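Local coordinates for protein ATP phosphoribosyltransferase (Thermotoga maritima, PDB 1O63) that probably catalyses the first step of histidine biosynthesis, joining ATP to 5-phosphoribose 1-diphosphate to give N'-(5'-phosphoribosyl)-ATP, at residues Q115-S120 against D165-I170; D67-K72 against R171-V176. All blocks are in the same frame, centred on the assembly; numbering follows the deposited sequence.

Contact 1. Residues Q115-S120 against D165-I170; sequences QRYCES and DEIFVI
Tyr117 reaches from helix 111-121 to strand 161-176, where Asp165 takes its hydroxyl and Ile167 lies against its ring. The polar part is one hydrogen bond, from Tyr117 OH to Asp165 OD2. At 2.4 Å it is modelled shorter than such bonds usually are, and its exact length is doubtful. Asp165 OD2 sits at the edge of the ring, in its plane, while the carboxylate is turned 61° from that plane. Asp165 OD1 makes a weak bond, 3.1 Å, to Glu166 N.

The apolar part is a CH-pi contact. Ile167 CD1 lies over one face, 4.2 Å from the ring centroid and offset toward the rim, nearest CG and CD2 of Tyr117. Ile167 CG1 approaches Tyr117 CD2 to 3.9 Å, and Ile167 also touches Val147 of strand 145-150. The tyrosine CG stands anti to its backbone N (chi1 -179°), which carries the ring off the helix toward the strand.

Ile167 and Phe168 both face Met89 on strand 81-94, forming a classic beta bulge beside the contact. The disulfide Cys118-Cys125 ties helix 111-121 to strand 125-129. A buried phenol thus has its ring packed against aliphatic carbon and its hydroxyl held by a carboxylate, which, if ionised, would probably polarise the O-H, though the very short modelled distance leaves the strength of the bond doubtful.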
ATOM      1  N   GLN A 115      17.092   3.805  -3.139  1.00 23.25           N
ATOM      2  CA  GLN A 115      17.937   4.830  -3.773  1.00 27.36           C
ATOM      3  C   GLN A 115      19.112   5.176  -2.871  1.00 28.12           C
ATOM      4  O   GLN A 115      20.253   5.283  -3.344  1.00 30.81           O
ATOM      5  CB  GLN A 115      17.113   6.069  -4.099  1.00 31.67           C
ATOM      6  CG  GLN A 115      17.959   7.297  -4.477  1.00 36.09           C
ATOM      7  CD  GLN A 115      18.591   7.125  -5.841  1.00 40.62           C
ATOM      8  OE1 GLN A 115      18.125   6.310  -6.643  1.00 44.60           O
ATOM      9  NE2 GLN A 115      19.646   7.877  -6.130  1.00 41.27           N
ATOM     10  N   ARG A 116      18.872   5.298  -1.557  1.00 27.40           N
ATOM     11  CA  ARG A 116      19.959   5.603  -0.620  1.00 26.27           C
ATOM     12  C   ARG A 116      21.008   4.496  -0.622  1.00 28.17           C
ATOM     13  O   ARG A 116      22.216   4.731  -0.474  1.00 24.72           O
ATOM     14  CB  ARG A 116      19.400   5.800   0.788  1.00 32.38           C
ATOM     15  CG  ARG A 116      20.333   6.449   1.784  1.00 36.10           C
ATOM     16  CD  ARG A 116      19.624   6.788   3.102  1.00 34.44           C
ATOM     17  NE  ARG A 116      18.538   7.718   2.855  1.00 40.69           N
ATOM     18  CZ  ARG A 116      17.240   7.499   3.021  1.00 40.75           C
ATOM     19  NH1 ARG A 116      16.814   6.338   3.507  1.00 37.73           N
ATOM     20  NH2 ARG A 116      16.389   8.472   2.712  1.00 41.15           N
ATOM     21  N   TYR A 117      20.546   3.249  -0.706  1.00 25.81           N
ATOM     22  CA  TYR A 117      21.440   2.104  -0.757  1.00 26.56           C
ATOM     23  C   TYR A 117      22.305   2.173  -2.000  1.00 27.35           C
ATOM     24  O   TYR A 117      23.547   2.249  -1.894  1.00 26.67           O
ATOM     25  CB  TYR A 117      20.658   0.789  -0.634  1.00 26.96           C
ATOM     26  CG  TYR A 117      21.579  -0.422  -0.659  1.00 27.57           C
ATOM     27  CD1 TYR A 117      21.712  -1.182  -1.811  1.00 28.76           C
ATOM     28  CD2 TYR A 117      22.374  -0.717   0.451  1.00 27.02           C
ATOM     29  CE1 TYR A 117      22.590  -2.258  -1.848  1.00 30.14           C
ATOM     30  CE2 TYR A 117      23.239  -1.789   0.430  1.00 27.23           C
ATOM     31  CZ  TYR A 117      23.330  -2.557  -0.724  1.00 30.73           C
ATOM     32  OH  TYR A 117      24.194  -3.641  -0.758  1.00 32.05           O
ATOM     33  N   CYS A 118      21.707   2.363  -3.169  1.00 28.35           N
ATOM     34  CA  CYS A 118      22.470   2.490  -4.412  1.00 30.01           C
ATOM     35  C   CYS A 118      23.547   3.585  -4.332  1.00 32.48           C
ATOM     36  O   CYS A 118      24.731   3.313  -4.596  1.00 30.51           O
ATOM     37  CB  CYS A 118      21.565   2.694  -5.604  1.00 30.18           C
ATOM     38  SG  CYS A 118      20.449   1.281  -5.966  1.00 32.07           S
ATOM     39  N   GLU A 119      23.223   4.749  -3.804  1.00 34.03           N
ATOM     40  CA  GLU A 119      24.182   5.846  -3.652  1.00 35.88           C
ATOM     41  C   GLU A 119      25.344   5.484  -2.759  1.00 37.34           C
ATOM     42  O   GLU A 119      26.507   5.785  -3.063  1.00 38.84           O
ATOM     43  CB  GLU A 119      23.512   7.098  -3.051  1.00 31.71           C
ATOM     44  CG  GLU A 119      22.617   7.773  -4.088  1.00 32.17           C
ATOM     45  CD  GLU A 119      21.541   8.599  -3.424  1.00 32.50           C
ATOM     46  OE1 GLU A 119      21.659   8.839  -2.207  1.00 32.31           O
ATOM     47  OE2 GLU A 119      20.588   8.977  -4.121  1.00 34.25           O
ATOM     48  N   SER A 120      25.061   4.744  -1.703  1.00 38.90           N
ATOM     49  CA  SER A 120      26.085   4.274  -0.789  1.00 41.81           C
ATOM     50  C   SER A 120      26.997   3.267  -1.486  1.00 43.57           C
ATOM     51  O   SER A 120      28.096   2.983  -0.995  1.00 44.06           O
ATOM     52  CB  SER A 120      25.465   3.670   0.468  1.00 42.01           C
ATOM     53  OG  SER A 120      25.199   2.289   0.289  1.00 44.17           O
ATOM     54  N   ASP A 165      22.809  -8.756   1.010  1.00 30.00           N
ATOM     55  CA  ASP A 165      23.312  -7.739   1.921  1.00 31.39           C
ATOM     56  C   ASP A 165      22.208  -7.356   2.927  1.00 33.20           C
ATOM     57  O   ASP A 165      21.028  -7.273   2.584  1.00 29.91           O
ATOM     58  CB  ASP A 165      23.766  -6.498   1.167  1.00 31.06           C
ATOM     59  CG  ASP A 165      24.741  -5.595   1.891  1.00 35.38           C
ATOM     60  OD1 ASP A 165      25.308  -5.998   2.931  1.00 33.71           O
ATOM     61  OD2 ASP A 165      24.989  -4.451   1.405  1.00 29.30           O
ATOM     62  N   GLU A 166      22.658  -7.046   4.138  1.00 31.21           N
ATOM     63  CA  GLU A 166      21.729  -6.603   5.192  1.00 32.12           C
ATOM     64  C   GLU A 166      21.745  -5.081   5.196  1.00 31.57           C
ATOM     65  O   GLU A 166      22.822  -4.489   5.337  1.00 31.99           O
ATOM     66  CB  GLU A 166      22.218  -7.155   6.530  1.00 37.70           C
ATOM     67  CG  GLU A 166      22.408  -8.662   6.573  1.00 43.96           C
ATOM     68  CD  GLU A 166      21.140  -9.391   6.997  1.00 50.05           C
ATOM     69  OE1 GLU A 166      21.057 -10.624   6.845  1.00 50.97           O
ATOM     70  OE2 GLU A 166      20.213  -8.705   7.485  1.00 52.70           O
ATOM     71  N   ILE A 167      20.624  -4.416   4.930  1.00 30.99           N
ATOM     72  CA  ILE A 167      20.711  -2.933   4.830  1.00 29.25           C
ATOM     73  C   ILE A 167      20.496  -2.287   6.184  1.00 29.47           C
ATOM     74  O   ILE A 167      21.086  -1.268   6.508  1.00 30.40           O
ATOM     75  CB  ILE A 167      19.733  -2.399   3.782  1.00 27.10           C
ATOM     76  CG1 ILE A 167      20.020  -3.056   2.417  1.00 25.93           C
ATOM     77  CG2 ILE A 167      19.855  -0.878   3.692  1.00 26.94           C
ATOM     78  CD1 ILE A 167      19.018  -2.738   1.340  1.00 27.12           C
ATOM     79  N   PHE A 168      19.514  -2.776   6.949  1.00 27.01           N
ATOM     80  CA  PHE A 168      19.302  -2.274   8.292  1.00 25.88           C
ATOM     81  C   PHE A 168      18.334  -3.194   9.016  1.00 25.71           C
ATOM     82  O   PHE A 168      17.478  -3.871   8.398  1.00 24.20           O
ATOM     83  CB  PHE A 168      18.865  -0.832   8.435  1.00 25.12           C
ATOM     84  CG  PHE A 168      17.632  -0.421   7.711  1.00 24.22           C
ATOM     85  CD1 PHE A 168      16.374  -0.700   8.230  1.00 24.27           C
ATOM     86  CD2 PHE A 168      17.710   0.262   6.506  1.00 23.76           C
ATOM     87  CE1 PHE A 168      15.233  -0.308   7.556  1.00 22.47           C
ATOM     88  CE2 PHE A 168      16.575   0.636   5.814  1.00 23.59           C
ATOM     89  CZ  PHE A 168      15.321   0.351   6.346  1.00 24.49           C
ATOM     90  N   VAL A 169      18.505  -3.177  10.330  1.00 22.85           N
ATOM     91  CA  VAL A 169      17.618  -3.970  11.185  1.00 25.81           C
ATOM     92  C   VAL A 169      16.383  -3.114  11.471  1.00 26.12           C
ATOM     93  O   VAL A 169      16.530  -1.902  11.544  1.00 26.38           O
ATOM     94  CB  VAL A 169      18.334  -4.318  12.503  1.00 29.34           C
ATOM     95  CG1 VAL A 169      17.337  -4.787  13.550  1.00 30.28           C
ATOM     96  CG2 VAL A 169      19.400  -5.375  12.218  1.00 29.75           C
ATOM     97  N   ILE A 170      15.214  -3.720  11.486  1.00 26.55           N
ATOM     98  CA  ILE A 170      13.964  -2.994  11.666  1.00 26.30           C
ATOM     99  C   ILE A 170      13.395  -3.232  13.063  1.00 27.79           C
ATOM    100  O   ILE A 170      13.224  -4.368  13.508  1.00 26.59           O
ATOM    101  CB  ILE A 170      12.911  -3.381  10.631  1.00 26.66           C
ATOM    102  CG1 ILE A 170      13.339  -2.874   9.222  1.00 22.45           C
ATOM    103  CG2 ILE A 170      11.538  -2.804  10.968  1.00 25.68           C
ATOM    104  CD1 ILE A 170      12.649  -3.707   8.146  1.00 25.56           C
TER

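Contact 2. Residues D67-K72 against R171-V176; sequences DVLLEK and RTHVVV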
ATOM      1  N   ASP A  67      11.506   0.893   8.765  1.00 24.19           N
ATOM      2  CA  ASP A  67      11.223   0.997   7.336  1.00 24.43           C
ATOM      3  C   ASP A  67      10.459   2.286   7.056  1.00 23.75           C
ATOM      4  O   ASP A  67      10.862   3.053   6.173  1.00 24.70           O
ATOM      5  CB  ASP A  67      10.466  -0.236   6.836  1.00 21.51           C
ATOM      6  CG  ASP A  67       9.270  -0.606   7.680  1.00 27.23           C
ATOM      7  OD1 ASP A  67       8.229  -1.000   7.104  1.00 28.64           O
ATOM      8  OD2 ASP A  67       9.311  -0.511   8.927  1.00 23.11           O
ATOM      9  N   VAL A  68       9.381   2.539   7.787  1.00 21.31           N
ATOM     10  CA  VAL A  68       8.594   3.767   7.612  1.00 20.00           C
ATOM     11  C   VAL A  68       9.474   4.985   7.820  1.00 22.71           C
ATOM     12  O   VAL A  68       9.499   5.916   7.027  1.00 21.12           O
ATOM     13  CB  VAL A  68       7.397   3.811   8.571  1.00 21.85           C
ATOM     14  CG1 VAL A  68       6.659   5.141   8.577  1.00 20.86           C
ATOM     15  CG2 VAL A  68       6.406   2.676   8.257  1.00 26.30           C
ATOM     16  N   LEU A  69      10.196   5.010   8.955  1.00 26.30           N
ATOM     17  CA  LEU A  69      11.029   6.134   9.324  1.00 28.08           C
ATOM     18  C   LEU A  69      12.080   6.481   8.293  1.00 28.94           C
ATOM     19  O   LEU A  69      12.342   7.672   8.041  1.00 27.13           O
ATOM     20  CB  LEU A  69      11.706   5.881  10.686  1.00 30.64           C
ATOM     21  CG  LEU A  69      11.319   6.833  11.817  1.00 36.11           C
ATOM     22  CD1 LEU A  69       9.820   7.022  11.870  1.00 32.49           C
ATOM     23  CD2 LEU A  69      11.839   6.358  13.168  1.00 36.09           C
ATOM     24  N   LEU A  70      12.745   5.450   7.754  1.00 27.71           N
ATOM     25  CA  LEU A  70      13.814   5.724   6.782  1.00 26.59           C
ATOM     26  C   LEU A  70      13.244   5.954   5.393  1.00 27.66           C
ATOM     27  O   LEU A  70      13.918   6.565   4.574  1.00 24.81           O
ATOM     28  CB  LEU A  70      14.850   4.623   6.776  1.00 26.09           C
ATOM     29  CG  LEU A  70      16.136   4.729   7.547  1.00 33.94           C
ATOM     30  CD1 LEU A  70      16.258   5.919   8.484  1.00 29.75           C
ATOM     31  CD2 LEU A  70      16.432   3.435   8.308  1.00 32.82           C
ATOM     32  N   GLU A  71      12.071   5.393   5.070  1.00 25.95           N
ATOM     33  CA  GLU A  71      11.541   5.589   3.726  1.00 27.74           C
ATOM     34  C   GLU A  71      10.969   6.992   3.538  1.00 29.71           C
ATOM     35  O   GLU A  71      10.938   7.519   2.430  1.00 30.29           O
ATOM     36  CB  GLU A  71      10.479   4.521   3.414  1.00 23.96           C
ATOM     37  CG  GLU A  71       9.831   4.680   2.062  1.00 27.35           C
ATOM     38  CD  GLU A  71      10.828   4.537   0.918  1.00 24.63           C
ATOM     39  OE1 GLU A  71      10.577   5.040  -0.176  1.00 22.44           O
ATOM     40  OE2 GLU A  71      11.898   3.905   1.128  1.00 27.33           O
ATOM     41  N   LYS A  72      10.501   7.580   4.606  1.00 32.76           N
ATOM     42  CA  LYS A  72       9.810   8.878   4.598  1.00 37.22           C
ATOM     43  C   LYS A  72      10.390   9.736   5.707  1.00 36.93           C
ATOM     44  O   LYS A  72      10.079   9.506   6.886  1.00 37.23           O
ATOM     45  CB  LYS A  72       8.328   8.565   4.844  1.00 44.55           C
ATOM     46  CG  LYS A  72       7.411   9.694   5.224  1.00 51.31           C
ATOM     47  CD  LYS A  72       5.975   9.181   5.381  1.00 56.16           C
ATOM     48  CE  LYS A  72       5.002  10.322   5.643  1.00 57.90           C
ATOM     49  NZ  LYS A  72       3.595   9.827   5.628  1.00 60.45           N
ATOM     50  N   ARG A 171      13.079  -2.127  13.723  1.00 26.67           N
ATOM     51  CA  ARG A 171      12.518  -2.177  15.068  1.00 26.10           C
ATOM     52  C   ARG A 171      11.299  -1.231  15.113  1.00 25.32           C
ATOM     53  O   ARG A 171      11.053  -0.474  14.202  1.00 24.55           O
ATOM     54  CB  ARG A 171      13.540  -1.561  16.058  1.00 30.73           C
ATOM     55  CG  ARG A 171      14.944  -2.085  15.950  1.00 34.67           C
ATOM     56  CD  ARG A 171      15.832  -1.599  17.089  1.00 38.98           C
ATOM     57  NE  ARG A 171      16.984  -2.503  17.254  1.00 42.10           N
ATOM     58  CZ  ARG A 171      18.049  -2.438  16.457  1.00 42.59           C
ATOM     59  NH1 ARG A 171      18.084  -1.557  15.470  1.00 43.72           N
ATOM     60  NH2 ARG A 171      19.038  -3.288  16.665  1.00 45.78           N
ATOM     61  N   THR A 172      10.667  -1.199  16.276  1.00 26.01           N
ATOM     62  CA  THR A 172       9.586  -0.248  16.538  1.00 25.12           C
ATOM     63  C   THR A 172      10.224   1.035  17.062  1.00 25.20           C
ATOM     64  O   THR A 172      11.232   0.955  17.762  1.00 24.95           O
ATOM     65  CB  THR A 172       8.652  -0.823  17.615  1.00 26.14           C
ATOM     66  OG1 THR A 172       8.211  -2.106  17.120  1.00 27.39           O
ATOM     67  CG2 THR A 172       7.463   0.065  17.894  1.00 22.83           C
ATOM     68  N   HIS A 173       9.663   2.192  16.698  1.00 22.80           N
ATOM     69  CA  HIS A 173      10.210   3.456  17.211  1.00 21.04           C
ATOM     70  C   HIS A 173       9.013   4.252  17.807  1.00 22.12           C
ATOM     71  O   HIS A 173       7.921   4.038  17.295  1.00 21.43           O
ATOM     72  CB  HIS A 173      10.770   4.302  16.073  1.00 21.63           C
ATOM     73  CG  HIS A 173      11.935   3.705  15.345  1.00 22.65           C
ATOM     74  ND1 HIS A 173      13.226   4.056  15.586  1.00 22.90           N
ATOM     75  CD2 HIS A 173      11.968   2.740  14.384  1.00 23.03           C
ATOM     76  CE1 HIS A 173      14.038   3.321  14.802  1.00 26.30           C
ATOM     77  NE2 HIS A 173      13.284   2.522  14.067  1.00 23.18           N
ATOM     78  N   VAL A 174       9.254   5.051  18.811  1.00 20.65           N
ATOM     79  CA  VAL A 174       8.216   5.974  19.316  1.00 20.79           C
ATOM     80  C   VAL A 174       8.550   7.373  18.791  1.00 22.01           C
ATOM     81  O   VAL A 174       9.726   7.782  18.793  1.00 20.75           O
ATOM     82  CB  VAL A 174       8.059   5.948  20.816  1.00 22.67           C
ATOM     83  CG1 VAL A 174       9.398   6.146  21.522  1.00 22.58           C
ATOM     84  CG2 VAL A 174       7.079   7.043  21.301  1.00 24.27           C
ATOM     85  N   VAL A 175       7.547   8.071  18.257  1.00 21.32           N
ATOM     86  CA  VAL A 175       7.748   9.374  17.641  1.00 21.44           C
ATOM     87  C   VAL A 175       6.735  10.365  18.217  1.00 23.59           C
ATOM     88  O   VAL A 175       5.606   9.963  18.525  1.00 21.51           O
ATOM     89  CB  VAL A 175       7.635   9.368  16.119  1.00 23.02           C
ATOM     90  CG1 VAL A 175       8.939   8.877  15.490  1.00 27.13           C
ATOM     91  CG2 VAL A 175       6.448   8.557  15.616  1.00 21.83           C
ATOM     92  N   VAL A 176       7.158  11.603  18.432  1.00 21.86           N
ATOM     93  CA  VAL A 176       6.282  12.571  19.102  1.00 21.32           C
ATOM     94  C   VAL A 176       6.107  13.811  18.232  1.00 22.39           C
ATOM     95  O   VAL A 176       7.076  14.336  17.695  1.00 21.33           O
ATOM     96  CB  VAL A 176       6.867  12.988  20.466  1.00 23.33           C
ATOM     97  CG1 VAL A 176       6.074  14.106  21.133  1.00 18.58           C
ATOM     98  CG2 VAL A 176       6.913  11.813  21.468  1.00 23.95           C
TER
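Leu69 of helix 66-71 and His173 of strand 161-176 are the closest pair of CA atoms between the two segments, 8.4 Å apart. Segment 67-72 is the closing turn of that helix, with Glu71 N bonded to Asp67 O and Lys72 N to Val68 O; Lys72 is the first residue to leave helical geometry. No hydrogen bond runs between 67-72 and 171-176 themselves; their contact is made by side chains, through carbon and the imidazole face.

Leu69 points at the strand and divides its two methyls. Leu69 CD2 lies over one face of the His173 imidazole in a CH-pi contact, 3.7 Å from the centroid, offset toward the rim and 3.4 Å from His173 CG. Leu69 CD1 meets Val175 CG1 at 4.2 Å as the two side chains pass in opposite directions. With chi1 at -116° the leucine is close to eclipsed, so the fine placing of these methyls is uncertain.

Helix 66-71 follows directly on strand 61-65, which runs antiparallel to 161-176 and bonds to it through Cys64 with His173 and Gly62 with Val175. The family and the mixed sheet are consistent with the type 2 periplasmic-binding-protein fold, and here helix 66-71 packs on strand 161-176.

The imidazole is gripped at both nitrogens: His173 NE2 is hydrogen-bonded to Thr66 OG1 and His173 ND1 to Gln78 OE1, which fixes the ring's rotation against the methyl. Thr66 OG1 also bonds to Arg171 N, joining the start of the helix to the strand, and Leu54 of helix 50-55 packs on Val175.

From the N terminus, segment 67-72 comes first, on the helix that follows strand 61-65; the chain then runs through strand 81-94 to helix 111-121, where contact 1 begins. Strand 161-176 closes both: contact 1 shuts its loop at 165-170, and contact 2 shuts the longer one at 171-176, so the first is nested inside the second. Consecutive six-residue parts of one strand each receive a different helix. The two contacts also touch: Arg116 NH1 lies 3.1 Å from Leu70 O in a probable hydrogen bond that joins helix 111-121 to helix 66-71, while Phe168 of the strand packs on Leu70 and on Val113 of helix 111-121.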